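Local coordinates for phenylacetaldehyde dehydrogenase (Burkholderia cenocepacia, PDB 4O5H), which probably catalyses the NAD+-dependent oxidation of phenylacetaldehyde to phenylacetate, as a member of the aldehyde dehydrogenase family, at residues A[45-50]-A[59-64]; A[72-77]-A[249-254]; A[382-387]-A[398-403]; A[376-381]-A[407-412]. All coordinates share one frame; numbering follows the deposited sequence.

Interaction 1: residues A[45-50]-A[59-64]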
loop_
_atom_site.group_PDB
_atom_site.type_symbol
_atom_site.label_atom_id
_atom_site.label_comp_id
_atom_site.label_asym_id
_atom_site.label_seq_id
_atom_site.Cartn_x
_atom_site.Cartn_y
_atom_site.Cartn_z
ATOM N N GLY A 45 -8.579 17.944 -30.786
ATOM C CA GLY A 45 -7.784 19.077 -31.190
ATOM C C GLY A 45 -7.500 20.145 -30.105
ATOM O O GLY A 45 -6.748 21.054 -30.366
ATOM N N ARG A 46 -8.081 20.070 -28.913
ATOM C CA ARG A 46 -7.911 21.135 -27.932
ATOM C C ARG A 46 -6.500 21.197 -27.394
ATOM O O ARG A 46 -5.802 20.191 -27.310
ATOM C CB ARG A 46 -8.896 21.013 -26.752
ATOM C CG ARG A 46 -10.332 21.499 -27.079
ATOM C CD ARG A 46 -11.218 21.650 -25.834
ATOM N NE ARG A 46 -11.643 20.350 -25.394
ATOM C CZ ARG A 46 -12.748 20.095 -24.687
ATOM N NH1 ARG A 46 -13.594 21.061 -24.317
ATOM N NH2 ARG A 46 -13.013 18.845 -24.332
ATOM N N GLN A 47 -6.094 22.405 -27.011
ATOM C CA GLN A 47 -4.787 22.610 -26.442
ATOM C C GLN A 47 -4.852 23.465 -25.194
ATOM O O GLN A 47 -5.756 24.249 -25.014
ATOM C CB GLN A 47 -3.898 23.341 -27.443
ATOM C CG GLN A 47 -3.549 22.573 -28.690
ATOM C CD GLN A 47 -2.789 23.446 -29.665
ATOM O OE1 GLN A 47 -3.379 24.304 -30.324
ATOM N NE2 GLN A 47 -1.504 23.274 -29.723
ATOM N N LEU A 48 -3.843 23.354 -24.362
ATOM C CA LEU A 48 -3.719 24.320 -23.276
ATOM C C LEU A 48 -2.415 25.075 -23.315
ATOM O O LEU A 48 -1.418 24.601 -23.821
ATOM C CB LEU A 48 -3.980 23.668 -21.935
ATOM C CG LEU A 48 -3.040 22.574 -21.551
ATOM C CD1 LEU A 48 -1.844 23.165 -20.846
ATOM C CD2 LEU A 48 -3.762 21.648 -20.615
ATOM N N ASP A 49 -2.468 26.306 -22.827
ATOM C CA ASP A 49 -1.322 27.194 -22.797
ATOM C C ASP A 49 -0.300 26.818 -21.756
ATOM O O ASP A 49 -0.639 26.455 -20.663
ATOM C CB ASP A 49 -1.761 28.618 -22.490
ATOM C CG ASP A 49 -2.546 29.243 -23.611
ATOM O OD1 ASP A 49 -2.504 28.782 -24.780
ATOM O OD2 ASP A 49 -3.204 30.240 -23.304
ATOM N N VAL A 50 0.960 26.969 -22.127
ATOM C CA VAL A 50 2.054 26.894 -21.201
ATOM C C VAL A 50 2.581 28.303 -20.974
ATOM O O VAL A 50 2.923 29.004 -21.920
ATOM C CB VAL A 50 3.173 26.014 -21.740
ATOM C CG1 VAL A 50 4.235 25.820 -20.690
ATOM C CG2 VAL A 50 2.596 24.674 -22.144
ATOM N N ILE A 59 4.442 30.579 -23.669
ATOM C CA ILE A 59 5.649 30.158 -24.365
ATOM C C ILE A 59 5.439 28.933 -25.268
ATOM O O ILE A 59 6.325 28.584 -26.033
ATOM C CB ILE A 59 6.825 29.879 -23.364
ATOM C CG1 ILE A 59 6.426 28.872 -22.275
ATOM C CG2 ILE A 59 7.252 31.181 -22.717
ATOM C CD1 ILE A 59 7.560 28.318 -21.433
ATOM N N ALA A 60 4.334 28.226 -25.083
ATOM C CA ALA A 60 4.062 26.998 -25.800
ATOM C C ALA A 60 2.606 26.647 -25.594
ATOM O O ALA A 60 1.940 27.216 -24.741
ATOM C CB ALA A 60 4.942 25.832 -25.295
ATOM N N ARG A 61 2.155 25.658 -26.357
ATOM C CA ARG A 61 0.864 25.027 -26.172
ATOM C C ARG A 61 1.017 23.516 -26.267
ATOM O O ARG A 61 1.788 23.015 -27.067
ATOM C CB ARG A 61 -0.090 25.504 -27.240
ATOM C CG ARG A 61 -0.225 27.022 -27.294
ATOM C CD ARG A 61 -1.067 27.448 -28.465
ATOM N NE ARG A 61 -2.480 27.221 -28.208
ATOM C CZ ARG A 61 -3.447 27.330 -29.132
ATOM N NH1 ARG A 61 -3.158 27.667 -30.402
ATOM N NH2 ARG A 61 -4.722 27.100 -28.785
ATOM N N VAL A 62 0.280 22.789 -25.452
ATOM C CA VAL A 62 0.323 21.314 -25.484
ATOM C C VAL A 62 -1.101 20.764 -25.605
ATOM O O VAL A 62 -2.071 21.487 -25.311
ATOM C CB VAL A 62 1.024 20.719 -24.252
ATOM C CG1 VAL A 62 2.444 21.261 -24.145
ATOM C CG2 VAL A 62 0.226 20.964 -22.981
ATOM N N PRO A 63 -1.246 19.484 -26.014
ATOM C CA PRO A 63 -2.571 18.934 -26.060
ATOM C C PRO A 63 -3.283 18.918 -24.721
ATOM O O PRO A 63 -2.664 18.664 -23.684
ATOM C CB PRO A 63 -2.360 17.519 -26.577
ATOM C CG PRO A 63 -1.104 17.636 -27.397
ATOM C CD PRO A 63 -0.258 18.546 -26.540
ATOM N N GLU A 64 -4.596 19.136 -24.789
ATOM C CA GLU A 64 -5.491 18.978 -23.660
ATOM C C GLU A 64 -6.279 17.659 -23.801
ATOM O O GLU A 64 -7.337 17.612 -24.431
ATOM C CB GLU A 64 -6.451 20.158 -23.606
ATOM C CG GLU A 64 -7.310 20.119 -22.356
ATOM C CD GLU A 64 -8.670 20.738 -22.519
ATOM O OE1 GLU A 64 -8.853 21.771 -23.179
ATOM O OE2 GLU A 64 -9.571 20.160 -21.960
HETATM O O HOH W 1 -0.377 20.981 -28.766
HETATM O O HOH W 2 -3.935 26.779 -25.857
#

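Interaction 2: residues A[72-77]-A[249-254]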
loop_
_atom_site.group_PDB
_atom_site.type_symbol
_atom_site.label_atom_id
_atom_site.label_comp_id
_atom_site.label_asym_id
_atom_site.label_seq_id
_atom_site.Cartn_x
_atom_site.Cartn_y
_atom_site.Cartn_z
ATOM N N GLN A 72 -6.655 5.526 -24.788
ATOM C CA GLN A 72 -5.711 5.066 -25.840
ATOM C C GLN A 72 -4.315 4.815 -25.298
ATOM O O GLN A 72 -3.645 3.874 -25.701
ATOM C CB GLN A 72 -5.618 6.039 -27.005
ATOM C CG GLN A 72 -6.921 6.130 -27.745
ATOM C CD GLN A 72 -7.268 4.877 -28.532
ATOM O OE1 GLN A 72 -6.403 4.044 -28.871
ATOM N NE2 GLN A 72 -8.539 4.691 -28.761
ATOM N N ALA A 73 -3.840 5.702 -24.450
ATOM C CA ALA A 73 -2.529 5.536 -23.820
ATOM C C ALA A 73 -2.453 4.275 -22.940
ATOM O O ALA A 73 -1.453 3.555 -22.954
ATOM C CB ALA A 73 -2.163 6.767 -22.998
ATOM N N VAL A 74 -3.510 4.045 -22.165
ATOM C CA VAL A 74 -3.605 2.861 -21.341
ATOM C C VAL A 74 -3.637 1.617 -22.207
ATOM O O VAL A 74 -2.945 0.673 -21.903
ATOM C CB VAL A 74 -4.817 2.955 -20.395
ATOM C CG1 VAL A 74 -5.051 1.633 -19.681
ATOM C CG2 VAL A 74 -4.577 4.085 -19.341
ATOM N N ALA A 75 -4.396 1.661 -23.307
ATOM C CA ALA A 75 -4.446 0.526 -24.242
ATOM C C ALA A 75 -3.044 0.220 -24.783
ATOM O O ALA A 75 -2.676 -0.946 -24.839
ATOM C CB ALA A 75 -5.423 0.782 -25.370
ATOM N N ALA A 76 -2.254 1.253 -25.096
ATOM C CA ALA A 76 -0.905 1.055 -25.599
ATOM C C ALA A 76 0.005 0.446 -24.541
ATOM O O ALA A 76 0.796 -0.450 -24.841
ATOM C CB ALA A 76 -0.329 2.361 -26.123
ATOM N N ALA A 77 -0.074 0.968 -23.309
ATOM C CA ALA A 77 0.746 0.462 -22.236
ATOM C C ALA A 77 0.408 -0.989 -21.918
ATOM O O ALA A 77 1.303 -1.792 -21.683
ATOM C CB ALA A 77 0.605 1.328 -20.977
ATOM N N SER A 249 -6.788 7.546 -13.247
ATOM C CA SER A 249 -7.019 6.890 -11.952
ATOM C C SER A 249 -8.146 5.870 -11.943
ATOM O O SER A 249 -8.063 4.863 -11.214
ATOM C CB SER A 249 -7.241 7.920 -10.822
ATOM O OG SER A 249 -8.512 8.560 -10.926
ATOM N N ARG A 250 -9.184 6.086 -12.763
ATOM C CA ARG A 250 -10.355 5.215 -12.797
ATOM C C ARG A 250 -10.240 4.058 -13.790
ATOM O O ARG A 250 -11.133 3.213 -13.863
ATOM C CB ARG A 250 -11.596 6.002 -13.249
ATOM C CG ARG A 250 -12.030 7.169 -12.427
ATOM C CD ARG A 250 -13.435 7.631 -12.891
ATOM N NE ARG A 250 -13.443 8.032 -14.319
ATOM C CZ ARG A 250 -13.228 9.279 -14.763
ATOM N NH1 ARG A 250 -12.995 10.258 -13.903
ATOM N NH2 ARG A 250 -13.237 9.550 -16.060
ATOM N N ASP A 251 -9.184 4.028 -14.605
ATOM C CA ASP A 251 -9.116 3.038 -15.650
ATOM C C ASP A 251 -8.854 1.675 -15.021
ATOM O O ASP A 251 -7.880 1.513 -14.322
ATOM C CB ASP A 251 -8.052 3.391 -16.687
ATOM C CG ASP A 251 -8.231 2.638 -17.984
ATOM O OD1 ASP A 251 -8.320 1.409 -17.967
ATOM O OD2 ASP A 251 -8.281 3.293 -19.066
ATOM N N PRO A 252 -9.731 0.674 -15.278
ATOM C CA PRO A 252 -9.510 -0.611 -14.606
ATOM C C PRO A 252 -8.374 -1.390 -15.219
ATOM O O PRO A 252 -8.014 -2.430 -14.716
ATOM C CB PRO A 252 -10.860 -1.347 -14.776
ATOM C CG PRO A 252 -11.475 -0.716 -16.016
ATOM C CD PRO A 252 -11.048 0.737 -15.950
ATOM N N ARG A 253 -7.802 -0.908 -16.315
ATOM C CA ARG A 253 -6.707 -1.636 -16.981
ATOM C C ARG A 253 -5.320 -1.246 -16.520
ATOM O O ARG A 253 -4.337 -1.853 -16.964
ATOM C CB ARG A 253 -6.801 -1.520 -18.513
ATOM C CG ARG A 253 -8.128 -1.968 -19.085
ATOM C CD ARG A 253 -8.282 -1.478 -20.514
ATOM N NE ARG A 253 -8.266 0.004 -20.563
ATOM C CZ ARG A 253 -8.213 0.709 -21.707
ATOM N NH1 ARG A 253 -8.131 0.094 -22.902
ATOM N NH2 ARG A 253 -8.214 2.037 -21.673
ATOM N N ILE A 254 -5.204 -0.222 -15.652
ATOM C CA ILE A 254 -3.965 -0.033 -14.921
ATOM C C ILE A 254 -3.933 -0.976 -13.719
ATOM O O ILE A 254 -4.968 -1.404 -13.225
ATOM C CB ILE A 254 -3.702 1.433 -14.520
ATOM C CG1 ILE A 254 -4.692 1.949 -13.487
ATOM C CG2 ILE A 254 -3.718 2.320 -15.735
ATOM C CD1 ILE A 254 -4.212 3.203 -12.784
#

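Interaction 3: residues A[382-387]-A[398-403]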
loop_
_atom_site.group_PDB
_atom_site.type_symbol
_atom_site.label_atom_id
_atom_site.label_comp_id
_atom_site.label_asym_id
_atom_site.label_seq_id
_atom_site.Cartn_x
_atom_site.Cartn_y
_atom_site.Cartn_z
ATOM N N ALA A 382 4.661 39.716 10.505
ATOM C CA ALA A 382 5.761 39.404 9.607
ATOM C C ALA A 382 7.076 39.973 10.114
ATOM O O ALA A 382 7.234 41.174 10.264
ATOM C CB ALA A 382 5.467 39.945 8.228
ATOM N N ALA A 383 8.014 39.101 10.420
ATOM C CA ALA A 383 9.366 39.519 10.725
ATOM C C ALA A 383 10.105 39.801 9.437
ATOM O O ALA A 383 11.137 40.472 9.440
ATOM C CB ALA A 383 10.087 38.435 11.506
ATOM N N ALA A 384 9.620 39.219 8.341
ATOM C CA ALA A 384 10.145 39.532 7.027
ATOM C C ALA A 384 9.068 39.277 5.996
ATOM O O ALA A 384 8.252 38.390 6.187
ATOM C CB ALA A 384 11.384 38.694 6.751
ATOM N N GLY A 385 9.088 40.035 4.905
ATOM C CA GLY A 385 8.213 39.793 3.769
ATOM C C GLY A 385 6.762 40.165 4.001
ATOM O O GLY A 385 6.488 41.124 4.697
ATOM N N GLY A 386 5.850 39.389 3.437
ATOM C CA GLY A 386 4.415 39.619 3.575
ATOM C C GLY A 386 3.557 39.986 2.339
ATOM O O GLY A 386 2.320 39.721 2.300
ATOM N N ARG A 387 4.129 40.562 1.292
ATOM C CA ARG A 387 3.293 40.712 0.093
ATOM C C ARG A 387 3.633 40.023 -1.247
ATOM O O ARG A 387 4.702 39.358 -1.487
ATOM C CB ARG A 387 3.087 42.192 -0.213
ATOM C CG ARG A 387 4.383 42.939 -0.240
ATOM C CD ARG A 387 4.452 43.799 1.021
ATOM N NE ARG A 387 5.716 43.616 1.704
ATOM C CZ ARG A 387 6.264 44.505 2.520
ATOM N NH1 ARG A 387 7.427 44.213 3.095
ATOM N NH2 ARG A 387 5.673 45.680 2.762
ATOM N N PRO A 398 9.706 36.183 0.176
ATOM C CA PRO A 398 9.984 35.256 1.246
ATOM C C PRO A 398 9.461 35.876 2.520
ATOM O O PRO A 398 9.784 37.015 2.825
ATOM C CB PRO A 398 11.504 35.167 1.281
ATOM C CG PRO A 398 11.932 35.551 -0.079
ATOM C CD PRO A 398 10.929 36.560 -0.548
ATOM N N THR A 399 8.666 35.113 3.255
ATOM C CA THR A 399 7.908 35.621 4.361
ATOM C C THR A 399 8.134 34.805 5.631
ATOM O O THR A 399 8.088 33.562 5.611
ATOM C CB THR A 399 6.423 35.628 3.972
ATOM O OG1 THR A 399 6.263 36.504 2.865
ATOM C CG2 THR A 399 5.570 36.127 5.082
ATOM N N VAL A 400 8.427 35.500 6.730
ATOM C CA VAL A 400 8.599 34.857 8.032
ATOM C C VAL A 400 7.595 35.444 9.006
ATOM O O VAL A 400 7.575 36.661 9.230
ATOM C CB VAL A 400 10.005 35.096 8.594
ATOM C CG1 VAL A 400 10.170 34.447 9.976
ATOM C CG2 VAL A 400 11.043 34.526 7.630
ATOM N N LEU A 401 6.736 34.585 9.544
ATOM C CA LEU A 401 5.708 34.973 10.478
ATOM C C LEU A 401 6.054 34.515 11.875
ATOM O O LEU A 401 6.432 33.359 12.089
ATOM C CB LEU A 401 4.363 34.378 10.066
ATOM C CG LEU A 401 3.822 34.762 8.675
ATOM C CD1 LEU A 401 2.520 34.062 8.371
ATOM C CD2 LEU A 401 3.646 36.266 8.613
ATOM N N VAL A 402 5.909 35.445 12.830
ATOM C CA VAL A 402 6.082 35.168 14.252
ATOM C C VAL A 402 4.821 35.565 15.023
ATOM O O VAL A 402 3.889 36.106 14.458
ATOM C CB VAL A 402 7.307 35.886 14.841
ATOM C CG1 VAL A 402 8.561 35.427 14.127
ATOM C CG2 VAL A 402 7.162 37.399 14.767
ATOM N N ASP A 403 4.805 35.258 16.311
ATOM C CA ASP A 403 3.639 35.463 17.169
ATOM C C ASP A 403 2.509 34.596 16.691
ATOM O O ASP A 403 1.330 34.941 16.820
ATOM C CB ASP A 403 3.177 36.926 17.221
ATOM C CG ASP A 403 4.233 37.878 17.784
ATOM O OD1 ASP A 403 5.118 37.438 18.522
ATOM O OD2 ASP A 403 4.130 39.076 17.484
#

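Interaction 4: residues A[376-381]-A[407-412]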
loop_
_atom_site.group_PDB
_atom_site.type_symbol
_atom_site.label_atom_id
_atom_site.label_comp_id
_atom_site.label_asym_id
_atom_site.label_seq_id
_atom_site.Cartn_x
_atom_site.Cartn_y
_atom_site.Cartn_z
ATOM N N PHE A 376 -2.150 37.281 9.251
ATOM C CA PHE A 376 -2.271 38.647 9.754
ATOM C C PHE A 376 -3.609 38.834 10.453
ATOM O O PHE A 376 -3.666 39.346 11.567
ATOM C CB PHE A 376 -2.143 39.702 8.645
ATOM C CG PHE A 376 -0.786 39.774 8.003
ATOM C CD1 PHE A 376 0.375 39.635 8.758
ATOM C CD2 PHE A 376 -0.667 40.015 6.632
ATOM C CE1 PHE A 376 1.620 39.719 8.162
ATOM C CE2 PHE A 376 0.578 40.113 6.039
ATOM C CZ PHE A 376 1.724 39.944 6.806
ATOM N N GLY A 377 -4.668 38.376 9.812
ATOM C CA GLY A 377 -6.000 38.428 10.386
ATOM C C GLY A 377 -6.121 37.747 11.746
ATOM O O GLY A 377 -6.939 38.138 12.551
ATOM N N GLU A 378 -5.324 36.717 12.004
ATOM C CA GLU A 378 -5.392 36.004 13.281
ATOM C C GLU A 378 -4.388 36.498 14.308
ATOM O O GLU A 378 -4.374 36.000 15.436
ATOM C CB GLU A 378 -5.220 34.504 13.070
ATOM C CG GLU A 378 -6.347 33.877 12.272
ATOM C CD GLU A 378 -6.284 32.351 12.283
ATOM O OE1 GLU A 378 -5.619 31.738 11.490
ATOM O OE2 GLU A 378 -6.910 31.760 13.161
ATOM N N GLY A 379 -3.564 37.476 13.950
ATOM C CA GLY A 379 -2.674 38.116 14.938
ATOM C C GLY A 379 -1.192 37.851 14.724
ATOM O O GLY A 379 -0.369 38.302 15.505
ATOM N N ALA A 380 -0.842 37.105 13.694
ATOM C CA ALA A 380 0.567 36.855 13.384
ATOM C C ALA A 380 1.166 38.106 12.821
ATOM O O ALA A 380 0.445 38.946 12.276
ATOM C CB ALA A 380 0.693 35.730 12.364
ATOM N N ARG A 381 2.473 38.243 12.945
ATOM C CA ARG A 381 3.143 39.348 12.313
ATOM C C ARG A 381 4.353 38.923 11.530
ATOM O O ARG A 381 4.974 37.898 11.833
ATOM C CB ARG A 381 3.495 40.436 13.318
ATOM C CG ARG A 381 4.774 40.264 14.062
ATOM C CD ARG A 381 4.973 41.375 15.095
ATOM N NE ARG A 381 5.910 40.860 16.086
ATOM C CZ ARG A 381 7.225 40.786 15.893
ATOM N NH1 ARG A 381 7.766 41.254 14.793
ATOM N NH2 ARG A 381 8.004 40.249 16.827
ATOM N N ALA A 407 -3.169 27.076 16.847
ATOM C CA ALA A 407 -4.539 27.164 16.348
ATOM C C ALA A 407 -4.672 27.878 15.010
ATOM O O ALA A 407 -5.719 27.812 14.385
ATOM C CB ALA A 407 -5.417 27.875 17.390
ATOM N N MET A 408 -3.668 28.617 14.578
ATOM C CA MET A 408 -3.850 29.452 13.386
ATOM C C MET A 408 -3.797 28.647 12.112
ATOM O O MET A 408 -3.047 27.676 12.019
ATOM C CB MET A 408 -2.751 30.507 13.313
ATOM C CG MET A 408 -2.789 31.516 14.444
ATOM S SD MET A 408 -1.516 32.752 14.179
ATOM C CE MET A 408 -1.767 33.751 15.654
ATOM N N ARG A 409 -4.534 29.080 11.105
ATOM C CA ARG A 409 -4.546 28.376 9.783
ATOM C C ARG A 409 -3.161 28.253 9.160
ATOM O O ARG A 409 -2.825 27.198 8.642
ATOM C CB ARG A 409 -5.442 29.078 8.797
ATOM C CG ARG A 409 -6.881 29.147 9.239
ATOM C CD ARG A 409 -7.772 29.640 8.116
ATOM N NE ARG A 409 -7.637 28.737 6.981
ATOM C CZ ARG A 409 -7.911 29.061 5.729
ATOM N NH1 ARG A 409 -8.377 30.260 5.431
ATOM N NH2 ARG A 409 -7.725 28.159 4.763
ATOM N N VAL A 410 -2.355 29.311 9.254
ATOM C CA VAL A 410 -0.984 29.269 8.721
ATOM C C VAL A 410 -0.094 28.239 9.373
ATOM O O VAL A 410 0.849 27.775 8.763
ATOM C CB VAL A 410 -0.234 30.624 8.780
ATOM C CG1 VAL A 410 -0.779 31.570 7.728
ATOM C CG2 VAL A 410 -0.277 31.244 10.169
ATOM N N VAL A 411 -0.381 27.899 10.623
ATOM C CA VAL A 411 0.362 26.833 11.276
ATOM C C VAL A 411 -0.217 25.454 10.953
ATOM O O VAL A 411 0.564 24.490 10.833
ATOM C CB VAL A 411 0.442 27.038 12.806
ATOM C CG1 VAL A 411 1.245 25.949 13.487
ATOM C CG2 VAL A 411 1.061 28.408 13.148
ATOM N N ARG A 412 -1.534 25.332 10.859
ATOM C CA ARG A 412 -2.164 24.028 10.676
ATOM C C ARG A 412 -2.149 23.527 9.249
ATOM O O ARG A 412 -2.017 22.328 9.002
ATOM C CB ARG A 412 -3.596 24.079 11.150
ATOM C CG ARG A 412 -3.556 24.416 12.627
ATOM C CD ARG A 412 -4.477 23.576 13.502
ATOM N NE ARG A 412 -4.153 22.150 13.397
ATOM C CZ ARG A 412 -3.423 21.462 14.279
ATOM N NH1 ARG A 412 -2.934 22.036 15.376
ATOM N NH2 ARG A 412 -3.199 20.176 14.064
HETATM O O HOH W 3 -3.657 31.957 9.818
HETATM O O HOH W 4 -7.630 29.445 13.002
#

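Interaction 1: residues A[45-50]-A[59-64]
Leu48 and Val62 meet on the buried side of a two-stranded antiparallel pairing, Leu48 CD1 lying 3.7 Å from Val62 CG2. Next to them Val50 CG2 packs on Val62 CG1, and Val50 CB sits 4.0 Å from Ala60 CB. Leu218 and Leu215 of helix 215-227 close over this face. The strands, 47-50 and 59-63, have N-to-C directions 148° apart and belong to the β hairpin 47-52/57-63. Leu48 and Val62 exchange backbone bonds, with Leu48 N 2.7 Å from Val62 O. At the far end Ile59 and Ala60 both face Val50, a classic β bulge: Val50 N donates to Ala60 O while Val50 O accepts from Ile59 N.

The other face is looser and wetter. A bend at chi3 (76°) brings the Arg61 guanidinium under Gln47 OE1, which stands over its centre, 3.3 Å from Arg61 CZ. Asp49 OD1 and Arg61 NE form a long salt bridge at 3.8 Å, reinforced by a water that donates to Asp49 OD1 and accepts from Arg61 NE. Beyond the strand ends, Arg46 NE and Glu64 OE1 are 3.8 Å apart, the oxygen well out of the guanidinium plane; charge alone links these side chains, while Glu64 N donates to Arg46 O.

Interaction 2: residues A[72-77]-A[249-254]
Val74 of helix 67-82 presses its branched side chain against the paired charges of Asp251 and Arg253. CG1 carries most of the contact: it lies over one face of the Arg253 guanidinium, 3.7 Å from Arg253 NE, and is equally close to Asp251 OD2. With CG1 anti to the backbone N (chi1 171°), the second methyl, CG2, turns to Ile254 and comes within 4.1 Å of Ile254 CG2. Ala75 adds a smaller contact, its CB 3.7 Å from Arg253 NH1. No hydrogen bond crosses between residues 72-77 and 249-254.

The next shell fixes how the guanidinium is turned toward the helix. Asp251 grips it side-on through two nearly straight bonds, Arg253 NE to Asp251 OD1 at 3.0 Å and Arg253 NH2 to Asp251 OD2 at 2.9 Å. Both oxygens use their syn lone pairs and lie within 2° of the guanidinium plane. OD1 also receives Arg253 N at 2.9 Å on its anti lone pair, an Asx turn within the type I β turn from Asp251 to Ile254. Farther out, Arg253 O accepts from Arg78 NH1 of the same helix. Helix 67-82 thus packs on the loop joining helix 241-250 to strand 256-260, with Val74 also touching Val206 of the mixed sheet, consistent with the Rossmann-type NAD-binding domain of aldehyde dehydrogenases.

Mutual neutralisation probably lets this ion pair serve as a packing surface for a valine; the two side-chain bonds probably restrict the arginine, and the third, from Arg253 N, further fixes the carboxylate.

Interaction 3: residues A[382-387]-A[398-403]
Ala383 and Ala384 both face Val400, and their backbone N-H groups converge on one carbonyl. Ala383 N is 2.7 Å from Val400 O, although the bond is bent to 139° at the hydrogen; Ala384 N reaches the same oxygen only weakly, at 3.4 Å. In return Val400 N donates to Ala384 O at 2.9 Å.

A side chain makes the remaining hydrogen bond. Thr399 OG1 lies 3.0 Å from Gly386 N and accepts from it. Its chi1 of -62° sets the hydroxyl beside the threonine's own backbone N, and OG1 is also hydrogen-bonded to Glu397 O, so it links the turning backbone at Gly386 with the residues leading into strand 399-402.

Close CA-H...O contacts accompany these bonds. Among them, Gly385, at positive phi (73°), brings its CA to 3.3 Å from Pro398 O.

Apolar contacts divide between two faces. Ala382 CB meets Leu401 CD2 at 4.1 Å on the face where Phe376 of helix 362-378 touches both residues. Ala384 CB meets Val400 CB at 4.3 Å on the other, under helix 330-343.

The one-residue shift between the Ala382-Leu401 and Ala384-Val400 pairs defines a classic β bulge. It lies where 381-384, an outermost strand of the mixed sheet within this chain, runs antiparallel to strand 399-402, with helices packed on both faces. This sheet, which also contains strand 320-326, is consistent with the catalytic domain of aldehyde dehydrogenases.

Interaction 4: residues A[376-381]-A[407-412]
Glu378 reaches from the last turn of helix 362-378 to the start of helix 409-412. Its CB rests against Met408 CG at 4.1 Å. With CG anti to the carbonyl carbon (chi1 -65°) and the side chain extended beyond it (chi2 -170°), the carboxylate arrives beside the Met408 backbone, where Glu378 CD is 3.9 Å from Met408 CA. At the tip, OE1 uses its syn lone pair to accept from Arg409 N at 2.9 Å, with 161° at the hydrogen. OE1 also receives a bond from a water that in turn accepts from Val410 N at 3.0 Å. A second water lies between OE2 and Ala407 O, but its distance to OE2 is too short for a normal bond, and that bridge is doubtful.

Met408, at the N-cap position, answers with an extended side chain running back toward residues 378-380. Its SD lies 4.1 Å from Ala380 CB, and its methyl CE comes 3.4 Å from Glu378 O. There the first helix closes in a Schellman motif: Gly379 has positive phi, and Ala380, the next residue, faces the thioether. The Arg409 guanidinium is engaged by Glu413 in a salt bridge.

One carboxylate thus serves two successive N-H groups of the first helical turn, Arg409 N directly and Val410 N through water. A negative group at this N-terminal end would be expected to interact favourably with the helix dipole, and the same environment probably helps to keep Glu378 ionised.

How the interactions relate
Interactions 3 and 4 form one neighbourhood, with centres about 11 Å apart: 382-387/398-403 is nested in the loop closed by 376-381/407-412. They touch through a salt bridge between Arg381 NE and Asp403 OD2 at 2.9 Å and a probable hydrogen bond from Val402 N to Arg381 O. Interactions 1 and 2 lie in a different region, with centres about 22 Å apart and nearest atoms about 11 Å apart, joined in sequence where strand 57-63 leads to helix 67-82. Interactions 2 and 3 sit on opposite sides of the chain's centre, about 46 Å between centres. Interaction 1 adjoins the sodium site of Val51, Asp119 and Asp212, the Val50 side chain being about 4 Å from the ion.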